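PDB 6UY4: dihydroorotate dehydrogenase from Schistosoma mansoni, which probably catalyses the quinone-linked oxidation of (S)-dihydroorotate to orotate with bound FMN, a step of de novo pyrimidine biosynthesis. Local coordinates for residues F82-F92 against S349-F357; L259-I270 against L321-V331. All blocks are in the same frame, centred on the assembly; numbering follows the deposited sequence.

Contact 1 of 2, residues F82-F92 against S349-F357. With FMN (flavin mononucleotide), chain G; QLA (2-[(4-fluorophenyl)amino]-3-hydroxynaphthalene-1,4-dione), chain B.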
loop_
_atom_site.group_PDB
_atom_site.type_symbol
_atom_site.label_atom_id
_atom_site.label_comp_id
_atom_site.label_asym_id
_atom_site.label_seq_id
_atom_site.Cartn_x
_atom_site.Cartn_y
_atom_site.Cartn_z
ATOM N N PHE A 82 15.528 -5.111 7.668
ATOM C CA PHE A 82 14.862 -5.471 6.424
ATOM C C PHE A 82 15.841 -6.208 5.521
ATOM O O PHE A 82 16.986 -5.772 5.353
ATOM C CB PHE A 82 14.318 -4.233 5.707
ATOM C CG PHE A 82 13.089 -3.647 6.345
ATOM C CD1 PHE A 82 13.193 -2.825 7.455
ATOM C CD2 PHE A 82 11.831 -3.908 5.827
ATOM C CE1 PHE A 82 12.065 -2.280 8.041
ATOM C CE2 PHE A 82 10.699 -3.366 6.409
ATOM C CZ PHE A 82 10.817 -2.551 7.516
ATOM N N ASP A 83 15.390 -7.326 4.946
ATOM C CA ASP A 83 16.222 -8.060 4.000
ATOM C C ASP A 83 16.538 -7.215 2.772
ATOM O O ASP A 83 17.628 -7.333 2.201
ATOM C CB ASP A 83 15.525 -9.360 3.597
ATOM C CG ASP A 83 16.424 -10.289 2.805
ATOM O OD1 ASP A 83 17.654 -10.077 2.794
ATOM O OD2 ASP A 83 15.893 -11.236 2.187
ATOM N N HIS A 84 15.608 -6.360 2.366
ATOM C CA HIS A 84 15.786 -5.434 1.255
ATOM C C HIS A 84 14.641 -4.422 1.302
ATOM O O HIS A 84 13.604 -4.693 1.909
ATOM C CB HIS A 84 15.816 -6.174 -0.094
ATOM C CG HIS A 84 14.665 -7.106 -0.301
ATOM N ND1 HIS A 84 13.459 -6.693 -0.824
ATOM C CD2 HIS A 84 14.538 -8.432 -0.059
ATOM C CE1 HIS A 84 12.639 -7.726 -0.896
ATOM N NE2 HIS A 84 13.267 -8.792 -0.438
ATOM N N PRO A 85 14.811 -3.246 0.687
ATOM C CA PRO A 85 13.792 -2.192 0.830
ATOM C C PRO A 85 12.481 -2.468 0.106
ATOM O O PRO A 85 11.591 -1.608 0.142
ATOM C CB PRO A 85 14.489 -0.958 0.239
ATOM C CG PRO A 85 15.476 -1.516 -0.722
ATOM C CD PRO A 85 15.977 -2.777 -0.083
ATOM N N ILE A 86 12.309 -3.626 -0.529
ATOM C CA ILE A 86 11.148 -3.899 -1.369
ATOM C C ILE A 86 10.130 -4.709 -0.581
ATOM O O ILE A 86 10.452 -5.781 -0.050
ATOM C CB ILE A 86 11.558 -4.638 -2.653
ATOM C CG1 ILE A 86 12.687 -3.886 -3.355
ATOM C CG2 ILE A 86 10.359 -4.802 -3.579
ATOM C CD1 ILE A 86 13.319 -4.662 -4.471
ATOM N N GLY A 87 8.896 -4.206 -0.517
ATOM C CA GLY A 87 7.814 -4.902 0.148
ATOM C C GLY A 87 6.533 -4.808 -0.658
ATOM O O GLY A 87 6.482 -4.155 -1.701
ATOM N N LEU A 88 5.499 -5.476 -0.156
ATOM C CA LEU A 88 4.194 -5.493 -0.806
ATOM C C LEU A 88 3.293 -4.437 -0.177
ATOM O O LEU A 88 3.110 -4.417 1.045
ATOM C CB LEU A 88 3.545 -6.873 -0.701
ATOM C CG LEU A 88 2.195 -7.025 -1.405
ATOM C CD1 LEU A 88 2.331 -6.737 -2.892
ATOM C CD2 LEU A 88 1.618 -8.411 -1.174
ATOM N N ALA A 89 2.730 -3.572 -1.015
ATOM C CA ALA A 89 1.888 -2.490 -0.534
ATOM C C ALA A 89 0.568 -3.034 0.008
ATOM O O ALA A 89 0.226 -4.209 -0.157
ATOM C CB ALA A 89 1.626 -1.479 -1.650
ATOM N N ALA A 90 -0.181 -2.154 0.667
ATOM C CA ALA A 90 -1.457 -2.536 1.247
ATOM C C ALA A 90 -2.493 -2.786 0.156
ATOM O O ALA A 90 -2.371 -2.317 -0.979
ATOM C CB ALA A 90 -1.956 -1.455 2.206
ATOM N N GLY A 91 -3.526 -3.545 0.516
ATOM C CA GLY A 91 -4.629 -3.835 -0.370
ATOM C C GLY A 91 -4.607 -5.216 -0.988
ATOM O O GLY A 91 -5.636 -5.664 -1.504
ATOM N N PHE A 92 -3.464 -5.899 -0.964
ATOM C CA PHE A 92 -3.391 -7.251 -1.505
ATOM C C PHE A 92 -3.815 -8.272 -0.455
ATOM O O PHE A 92 -4.767 -9.031 -0.662
ATOM C CB PHE A 92 -1.976 -7.543 -2.014
ATOM C CG PHE A 92 -1.887 -8.764 -2.881
ATOM C CD1 PHE A 92 -1.617 -10.006 -2.328
ATOM C CD2 PHE A 92 -2.084 -8.673 -4.249
ATOM C CE1 PHE A 92 -1.539 -11.131 -3.124
ATOM C CE2 PHE A 92 -2.007 -9.796 -5.051
ATOM C CZ PHE A 92 -1.735 -11.027 -4.487
ATOM N N SER A 349 13.217 5.523 1.952
ATOM C CA SER A 349 14.008 4.497 2.617
ATOM C C SER A 349 13.487 3.091 2.361
ATOM O O SER A 349 14.255 2.130 2.475
ATOM C CB SER A 349 14.052 4.753 4.129
ATOM O OG SER A 349 14.695 5.983 4.417
ATOM N N LEU A 350 12.207 2.958 2.025
ATOM C CA LEU A 350 11.609 1.692 1.635
ATOM C C LEU A 350 10.779 1.912 0.379
ATOM O O LEU A 350 10.429 3.044 0.033
ATOM C CB LEU A 350 10.733 1.109 2.753
ATOM C CG LEU A 350 11.442 0.705 4.047
ATOM C CD1 LEU A 350 10.435 0.254 5.094
ATOM C CD2 LEU A 350 12.461 -0.390 3.778
ATOM N N VAL A 351 10.469 0.815 -0.312
ATOM C CA VAL A 351 9.651 0.865 -1.517
ATOM C C VAL A 351 8.640 -0.273 -1.480
ATOM O O VAL A 351 8.896 -1.341 -0.917
ATOM C CB VAL A 351 10.502 0.796 -2.805
ATOM C CG1 VAL A 351 11.329 2.064 -2.972
ATOM C CG2 VAL A 351 11.393 -0.433 -2.798
ATOM N N GLN A 352 7.477 -0.030 -2.083
ATOM C CA GLN A 352 6.404 -1.013 -2.143
ATOM C C GLN A 352 5.821 -1.040 -3.549
ATOM O O GLN A 352 5.965 -0.090 -4.323
ATOM C CB GLN A 352 5.298 -0.717 -1.121
ATOM C CG GLN A 352 5.743 -0.794 0.330
ATOM C CD GLN A 352 4.662 -0.347 1.297
ATOM O OE1 GLN A 352 3.574 0.057 0.887
ATOM N NE2 GLN A 352 4.959 -0.415 2.589
ATOM N N LEU A 353 5.153 -2.147 -3.869
ATOM C CA LEU A 353 4.550 -2.329 -5.182
ATOM C C LEU A 353 3.270 -3.140 -5.033
ATOM O O LEU A 353 2.971 -3.685 -3.967
ATOM C CB LEU A 353 5.525 -3.003 -6.156
ATOM C CG LEU A 353 6.126 -4.359 -5.768
ATOM C CD1 LEU A 353 5.261 -5.520 -6.247
ATOM C CD2 LEU A 353 7.545 -4.490 -6.303
ATOM N N TYR A 354 2.517 -3.219 -6.128
ATOM C CA TYR A 354 1.255 -3.949 -6.141
ATOM C C TYR A 354 0.919 -4.375 -7.564
ATOM O O TYR A 354 0.800 -5.571 -7.849
ATOM C CB TYR A 354 0.131 -3.083 -5.560
ATOM C CG TYR A 354 -1.166 -3.809 -5.261
ATOM C CD1 TYR A 354 -1.666 -3.860 -3.970
ATOM C CD2 TYR A 354 -1.901 -4.428 -6.269
ATOM C CE1 TYR A 354 -2.847 -4.508 -3.688
ATOM C CE2 TYR A 354 -3.082 -5.085 -5.993
ATOM C CZ TYR A 354 -3.551 -5.122 -4.700
ATOM O OH TYR A 354 -4.731 -5.771 -4.418
ATOM N N THR A 355 0.759 -3.399 -8.459
ATOM C CA THR A 355 0.303 -3.698 -9.812
ATOM C C THR A 355 1.327 -4.523 -10.578
ATOM O O THR A 355 0.962 -5.457 -11.303
ATOM C CB THR A 355 -0.009 -2.401 -10.556
ATOM O OG1 THR A 355 -1.010 -1.666 -9.841
ATOM C CG2 THR A 355 -0.515 -2.700 -11.956
ATOM N N SER A 356 2.615 -4.200 -10.434
ATOM C CA SER A 356 3.643 -4.989 -11.101
ATOM C C SER A 356 3.673 -6.425 -10.602
ATOM O O SER A 356 4.131 -7.312 -11.331
ATOM C CB SER A 356 5.015 -4.342 -10.914
ATOM O OG SER A 356 5.310 -4.162 -9.542
ATOM N N PHE A 357 3.198 -6.679 -9.381
ATOM C CA PHE A 357 3.058 -8.056 -8.923
ATOM C C PHE A 357 1.953 -8.781 -9.680
ATOM O O PHE A 357 2.015 -10.004 -9.847
ATOM C CB PHE A 357 2.789 -8.084 -7.419
ATOM C CG PHE A 357 2.648 -9.469 -6.852
ATOM C CD1 PHE A 357 1.395 -10.022 -6.646
ATOM C CD2 PHE A 357 3.766 -10.215 -6.521
ATOM C CE1 PHE A 357 1.260 -11.294 -6.124
ATOM C CE2 PHE A 357 3.637 -11.487 -5.998
ATOM C CZ PHE A 357 2.382 -12.027 -5.799
HETATM N N1 FMN G . -3.873 1.160 -0.488
HETATM C C2 FMN G . -4.220 1.242 0.846
HETATM O O2 FMN G . -3.626 2.022 1.589
HETATM N N3 FMN G . -5.230 0.449 1.351
HETATM C C4 FMN G . -5.901 -0.429 0.524
HETATM O O4 FMN G . -6.802 -1.135 0.975
HETATM C C4A FMN G . -5.556 -0.514 -0.820
HETATM N N5 FMN G . -6.223 -1.388 -1.651
HETATM C C5A FMN G . -5.878 -1.474 -2.984
HETATM C C6 FMN G . -6.554 -2.360 -3.816
HETATM C C7 FMN G . -6.214 -2.451 -5.160
HETATM C C7M FMN G . -6.948 -3.408 -6.053
HETATM C C8 FMN G . -5.195 -1.655 -5.673
HETATM C C8M FMN G . -4.826 -1.751 -7.124
HETATM C C9 FMN G . -4.521 -0.768 -4.840
HETATM C C9A FMN G . -4.858 -0.675 -3.493
HETATM N N10 FMN G . -4.189 0.202 -2.656
HETATM C C10 FMN G . -4.539 0.285 -1.324
HETATM C "C1'" FMN G . -3.090 1.078 -3.179
HETATM C "C2'" FMN G . -1.751 0.354 -3.113
HETATM O "O2'" FMN G . -1.516 -0.099 -1.799
HETATM C "C3'" FMN G . -0.613 1.278 -3.524
HETATM O "O3'" FMN G . -0.682 2.472 -2.776
HETATM C "C4'" FMN G . -0.646 1.613 -5.011
HETATM O "O4'" FMN G . -1.337 0.618 -5.734
HETATM C "C5'" FMN G . 0.783 1.703 -5.519
HETATM O "O5'" FMN G . 0.813 1.751 -6.923
HETATM P P FMN G . 1.489 0.530 -7.720
HETATM O O1P FMN G . 1.460 0.856 -9.192
HETATM O O2P FMN G . 2.908 0.314 -7.248
HETATM O O3P FMN G . 0.674 -0.714 -7.474
HETATM C C1 QLA B . -4.644 -9.921 -8.367
HETATM O O1 QLA B . -4.539 -9.674 -7.178
HETATM C C2 QLA B . -4.149 -11.238 -8.872
HETATM O O2 QLA B . -3.703 -12.086 -7.956
HETATM C C3 QLA B . -4.160 -11.516 -10.259
HETATM O O3 QLA B . -5.015 -10.912 -12.404
HETATM C C4 QLA B . -2.283 -13.146 -10.271
HETATM C C5 QLA B . -1.295 -12.313 -9.767
HETATM C C6 QLA B . -0.098 -12.833 -9.304
HETATM C C7 QLA B . 0.078 -14.188 -9.341
HETATM C C8 QLA B . -0.874 -15.045 -9.817
HETATM C C9 QLA B . -2.068 -14.517 -10.282
HETATM C C10 QLA B . -4.880 -10.583 -11.196
HETATM C C11 QLA B . -5.367 -9.292 -10.674
HETATM C C12 QLA B . -5.941 -8.381 -11.551
HETATM C C13 QLA B . -6.396 -7.164 -11.084
HETATM C C14 QLA B . -6.282 -6.845 -9.736
HETATM C C15 QLA B . -5.715 -7.743 -8.857
HETATM C C16 QLA B . -5.250 -8.971 -9.319
HETATM F F1 QLA B . 1.252 -14.704 -8.885
HETATM N N1 QLA B . -3.516 -12.603 -10.732
#

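Contact 2 of 2, residues L259-I270 against L321-V331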
loop_
_atom_site.group_PDB
_atom_site.type_symbol
_atom_site.label_atom_id
_atom_site.label_comp_id
_atom_site.label_asym_id
_atom_site.label_seq_id
_atom_site.Cartn_x
_atom_site.Cartn_y
_atom_site.Cartn_z
ATOM N N LEU A 259 5.017 16.861 11.230
ATOM C CA LEU A 259 6.305 17.129 11.851
ATOM C C LEU A 259 6.215 17.994 13.100
ATOM O O LEU A 259 7.239 18.199 13.761
ATOM C CB LEU A 259 7.254 17.796 10.844
ATOM C CG LEU A 259 7.665 16.953 9.635
ATOM C CD1 LEU A 259 8.692 17.692 8.794
ATOM C CD2 LEU A 259 8.200 15.599 10.076
ATOM N N ASP A 260 5.035 18.506 13.439
ATOM C CA ASP A 260 4.894 19.313 14.642
ATOM C C ASP A 260 5.157 18.461 15.877
ATOM O O ASP A 260 4.761 17.295 15.942
ATOM C CB ASP A 260 3.498 19.930 14.710
ATOM C CG ASP A 260 3.338 20.883 15.878
ATOM O OD1 ASP A 260 4.046 21.911 15.907
ATOM O OD2 ASP A 260 2.505 20.603 16.765
ATOM N N SER A 261 5.836 19.053 16.863
ATOM C CA SER A 261 6.244 18.296 18.043
ATOM C C SER A 261 5.049 17.723 18.794
ATOM O O SER A 261 5.153 16.648 19.396
ATOM C CB SER A 261 7.080 19.179 18.970
ATOM O OG SER A 261 6.358 20.330 19.368
ATOM N N LYS A 262 3.906 18.415 18.770
ATOM C CA LYS A 262 2.729 17.912 19.467
ATOM C C LYS A 262 2.061 16.761 18.723
ATOM O O LYS A 262 1.374 15.950 19.353
ATOM C CB LYS A 262 1.723 19.043 19.689
ATOM C CG LYS A 262 2.231 20.154 20.592
ATOM N N THR A 263 2.241 16.672 17.407
ATOM C CA THR A 263 1.630 15.619 16.595
ATOM C C THR A 263 2.650 15.058 15.609
ATOM O O THR A 263 2.408 14.976 14.405
ATOM C CB THR A 263 0.397 16.138 15.854
ATOM O OG1 THR A 263 0.725 17.356 15.174
ATOM C CG2 THR A 263 -0.752 16.389 16.823
ATOM N N ARG A 264 3.812 14.659 16.118
ATOM C CA ARG A 264 4.893 14.165 15.275
ATOM C C ARG A 264 4.719 12.671 15.028
ATOM O O ARG A 264 4.700 11.877 15.975
ATOM C CB ARG A 264 6.254 14.443 15.910
ATOM C CG ARG A 264 7.417 13.961 15.066
ATOM C CD ARG A 264 8.748 14.385 15.653
ATOM N NE ARG A 264 9.861 13.968 14.805
ATOM C CZ ARG A 264 10.307 14.665 13.765
ATOM N NH1 ARG A 264 9.733 15.817 13.442
ATOM N NH2 ARG A 264 11.324 14.209 13.047
ATOM N N ILE A 265 4.603 12.292 13.757
ATOM C CA ILE A 265 4.514 10.887 13.375
ATOM C C ILE A 265 5.919 10.351 13.139
ATOM O O ILE A 265 6.912 11.043 13.390
ATOM C CB ILE A 265 3.634 10.699 12.127
ATOM C CG1 ILE A 265 4.261 11.405 10.925
ATOM C CG2 ILE A 265 2.229 11.218 12.386
ATOM C CD1 ILE A 265 3.534 11.151 9.632
ATOM N N ASP A 266 6.013 9.116 12.641
ATOM C CA ASP A 266 7.294 8.443 12.487
ATOM C C ASP A 266 7.727 8.255 11.041
ATOM O O ASP A 266 8.902 7.962 10.803
ATOM C CB ASP A 266 7.253 7.071 13.175
ATOM C CG ASP A 266 6.998 7.177 14.664
ATOM O OD1 ASP A 266 7.787 7.855 15.355
ATOM O OD2 ASP A 266 6.000 6.599 15.141
ATOM N N GLY A 267 6.824 8.413 10.082
ATOM C CA GLY A 267 7.178 8.235 8.686
ATOM C C GLY A 267 5.957 8.431 7.819
ATOM O O GLY A 267 4.824 8.509 8.305
ATOM N N MET A 268 6.204 8.511 6.514
ATOM C CA MET A 268 5.147 8.733 5.542
ATOM C C MET A 268 5.301 7.765 4.377
ATOM O O MET A 268 6.394 7.273 4.085
ATOM C CB MET A 268 5.147 10.177 5.025
ATOM C CG MET A 268 4.805 11.213 6.079
ATOM S SD MET A 268 4.734 12.883 5.407
ATOM C CE MET A 268 3.495 12.672 4.131
ATOM N N ILE A 269 4.182 7.506 3.708
ATOM C CA ILE A 269 4.122 6.614 2.556
ATOM C C ILE A 269 3.587 7.414 1.377
ATOM O O ILE A 269 2.477 7.959 1.442
ATOM C CB ILE A 269 3.245 5.383 2.831
ATOM C CG1 ILE A 269 3.865 4.525 3.936
ATOM C CG2 ILE A 269 3.057 4.570 1.565
ATOM C CD1 ILE A 269 3.066 3.283 4.265
ATOM N N ILE A 270 4.374 7.491 0.307
ATOM C CA ILE A 270 4.028 8.259 -0.886
ATOM C C ILE A 270 4.186 7.336 -2.088
ATOM O O ILE A 270 5.308 6.932 -2.418
ATOM C CB ILE A 270 4.902 9.513 -1.046
ATOM C CG1 ILE A 270 4.826 10.400 0.201
ATOM C CG2 ILE A 270 4.488 10.298 -2.279
ATOM C CD1 ILE A 270 5.939 10.159 1.202
ATOM N N LEU A 321 10.273 18.807 1.824
ATOM C CA LEU A 321 9.558 19.535 2.869
ATOM C C LEU A 321 9.910 19.007 4.254
ATOM O O LEU A 321 9.985 19.777 5.218
ATOM C CB LEU A 321 8.051 19.452 2.629
ATOM C CG LEU A 321 7.561 20.003 1.289
ATOM C CD1 LEU A 321 6.054 19.845 1.159
ATOM C CD2 LEU A 321 7.969 21.460 1.132
ATOM N N THR A 322 10.124 17.696 4.378
ATOM C CA THR A 322 10.498 17.107 5.656
ATOM C C THR A 322 11.973 17.288 5.984
ATOM O O THR A 322 12.372 17.014 7.121
ATOM C CB THR A 322 10.168 15.613 5.678
ATOM O OG1 THR A 322 10.963 14.932 4.699
ATOM C CG2 THR A 322 8.694 15.384 5.380
ATOM N N LYS A 323 12.784 17.734 5.022
ATOM C CA LYS A 323 14.234 17.843 5.185
ATOM C C LYS A 323 14.859 16.506 5.578
ATOM O O LYS A 323 15.896 16.465 6.244
ATOM C CB LYS A 323 14.603 18.932 6.197
ATOM C CG LYS A 323 14.386 20.346 5.683
ATOM C CD LYS A 323 14.692 21.389 6.747
ATOM C CE LYS A 323 13.668 21.353 7.867
ATOM N NZ LYS A 323 13.887 22.450 8.848
ATOM N N GLY A 324 14.235 15.406 5.161
ATOM C CA GLY A 324 14.740 14.085 5.477
ATOM C C GLY A 324 14.653 13.698 6.935
ATOM O O GLY A 324 15.426 12.852 7.388
ATOM N N ALA A 325 13.719 14.287 7.685
ATOM C CA ALA A 325 13.649 14.027 9.119
ATOM C C ALA A 325 13.029 12.668 9.426
ATOM O O ALA A 325 13.436 12.004 10.386
ATOM C CB ALA A 325 12.863 15.138 9.815
ATOM N N ILE A 326 12.050 12.239 8.636
ATOM C CA ILE A 326 11.356 10.979 8.894
ATOM C C ILE A 326 11.524 10.044 7.701
ATOM O O ILE A 326 11.646 10.511 6.560
ATOM C CB ILE A 326 9.870 11.218 9.209
ATOM C CG1 ILE A 326 9.198 12.008 8.084
ATOM C CG2 ILE A 326 9.717 11.941 10.540
ATOM C CD1 ILE A 326 7.716 12.237 8.299
ATOM N N PRO A 327 11.555 8.729 7.918
ATOM C CA PRO A 327 11.665 7.797 6.790
ATOM C C PRO A 327 10.453 7.876 5.873
ATOM O O PRO A 327 9.338 8.183 6.298
ATOM C CB PRO A 327 11.757 6.426 7.470
ATOM C CG PRO A 327 12.252 6.717 8.847
ATOM C CD PRO A 327 11.662 8.042 9.216
ATOM N N LEU A 328 10.688 7.587 4.596
ATOM C CA LEU A 328 9.647 7.611 3.581
ATOM C C LEU A 328 9.615 6.280 2.845
ATOM O O LEU A 328 10.642 5.620 2.674
ATOM C CB LEU A 328 9.866 8.753 2.583
ATOM C CG LEU A 328 9.945 10.157 3.182
ATOM C CD1 LEU A 328 10.208 11.181 2.092
ATOM C CD2 LEU A 328 8.668 10.488 3.935
ATOM N N ILE A 329 8.420 5.894 2.408
ATOM C CA ILE A 329 8.207 4.663 1.657
ATOM C C ILE A 329 7.657 5.048 0.292
ATOM O O ILE A 329 6.505 5.487 0.179
ATOM C CB ILE A 329 7.263 3.697 2.384
ATOM C CG1 ILE A 329 7.854 3.289 3.735
ATOM C CG2 ILE A 329 6.993 2.472 1.527
ATOM C CD1 ILE A 329 7.037 2.242 4.469
ATOM N N GLY A 330 8.479 4.894 -0.743
ATOM C CA GLY A 330 8.051 5.198 -2.094
ATOM C C GLY A 330 7.226 4.087 -2.707
ATOM O O GLY A 330 7.709 2.961 -2.868
ATOM N N VAL A 331 5.974 4.383 -3.045
ATOM C CA VAL A 331 5.061 3.401 -3.615
ATOM C C VAL A 331 4.426 3.998 -4.862
ATOM O O VAL A 331 4.127 5.197 -4.907
ATOM C CB VAL A 331 3.971 2.973 -2.608
ATOM C CG1 VAL A 331 3.316 1.678 -3.052
ATOM C CG2 VAL A 331 4.552 2.823 -1.211
#

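Contact 1 of 2, residues F82-F92 against S349-F357
Phe92 and Tyr354 both carry CG opposite their own backbone N (chi1 -166° and -168°), and Phe357 does likewise, which turns the three rings into one aromatic cluster. Phe92 points its edge at a face of Tyr354 in a T-shaped pair with centroids 5.6 Å apart. In turn it receives, off centre, the edge of Phe357 on its own face, the planes standing at 86°. The other face of Tyr354 is covered by the methyl C8M of FMN, while its phenol reaches the loop through a weak hydrogen bond, OH to Gly91 O at 3.1 Å.

Earlier along both segments, the first and last strands of the TIM barrel, 86-88 and 350-353, pair in parallel and close the barrel. Val351 N gives to Pro85 O at 2.7 Å and Val351 O takes from Gly87 N at 2.9 Å; Leu353 N then gives to Gly87 O at 3.2 Å, and Leu353 O takes from Ala89 N at 3.0 Å. Ile86 packs against both Val351 and Leu353 on one face, where helix 364-376 covers Ile86 and Leu353. Gln352 lies on the other face, its NE2 held by Glu111 and His109.

Small residues suit the loop beside the flavin: Gly91, at a positive phi that glycine adopts readily, brings its CA close against N5, and Ala90 offers its carbonyl to the ribityl O2'. Thr355 binds phosphate oxygen O3P with both its hydroxyl and its amide, N to O3P being 2.9 Å. Phe92 and Phe357 also line the pocket of the inhibitor QLA, which His50, Ser53 and Arg130 bind by hydrogen bonds. The chemistry is thus divided: backbone groups of Ala90 and Thr355, with the Thr355 hydroxyl, hold the ribityl chain and phosphate, whereas the linked rings run from Tyr354 against the flavin to Phe92 and Phe357 at the inhibitor.

Contact 2 of 2, residues L259-I270 against L321-V331
The guanidinium of Arg264 has Ile326 CG2 over one face and, at its edge, Ala325 CB and the carbonyl of Leu259, to which NH1 makes a weak bond. Its NH2 lies 3.7 Å from Ile326 CG2, so the plane of the arginine shields a branched aliphatic chain where two neighbouring parallel strands of the TIM barrel, 267-270 and 328-331, begin. Ile326 has CG1 between its backbone N and carbonyl carbon (chi1 55°), and its CD1 touches both Leu259 CD2 and Met268 CG, 3.8 Å from each. Gly267, without a side chain, lets its CA lie close to Pro327 O where the strands begin to pair.

Beyond it, Met268, Leu328 and Ile270 form the greasy face covered by helix 305-321, with Leu328 CD2 touching both Met268 CB and Ile270 CD1. On the opposite face Ile269 and Ile329 run alongside each other in the same direction, Ile269 CG1 against Ile329 CB at 3.8 Å, next to strand 238-242. Asp266 OD2 forms a salt bridge with Arg229 and accepts a hydrogen bond from Ile238 N. The backbone ladder starts with Met268 N giving to Pro327 O at 3.2 Å and ends where Val331 N meets Ile270 O at 2.7 Å.

Both contacts belong to the same eight-stranded parallel barrel sheet, their centres about 18 Å apart. Contact 2 is nested along the chain inside the loop that contact 1 closes: the order is 82-92, 259-270, 321-331, 349-357. Across the sheet, strands 86-88, 350-353, 328-331 and 267-270 follow one another, so the contacts meet where 350-353 lies beside 328-331. There Ser349 N and Leu328 O, 2.7 Å apart, probably form a hydrogen bond, as do Gly330 N and Leu350 O. Helix 337-346 connects these two strands. Val331 and the segments of contact 1 all touch FMN, so this half of the barrel contributes to the wall of the cofactor site.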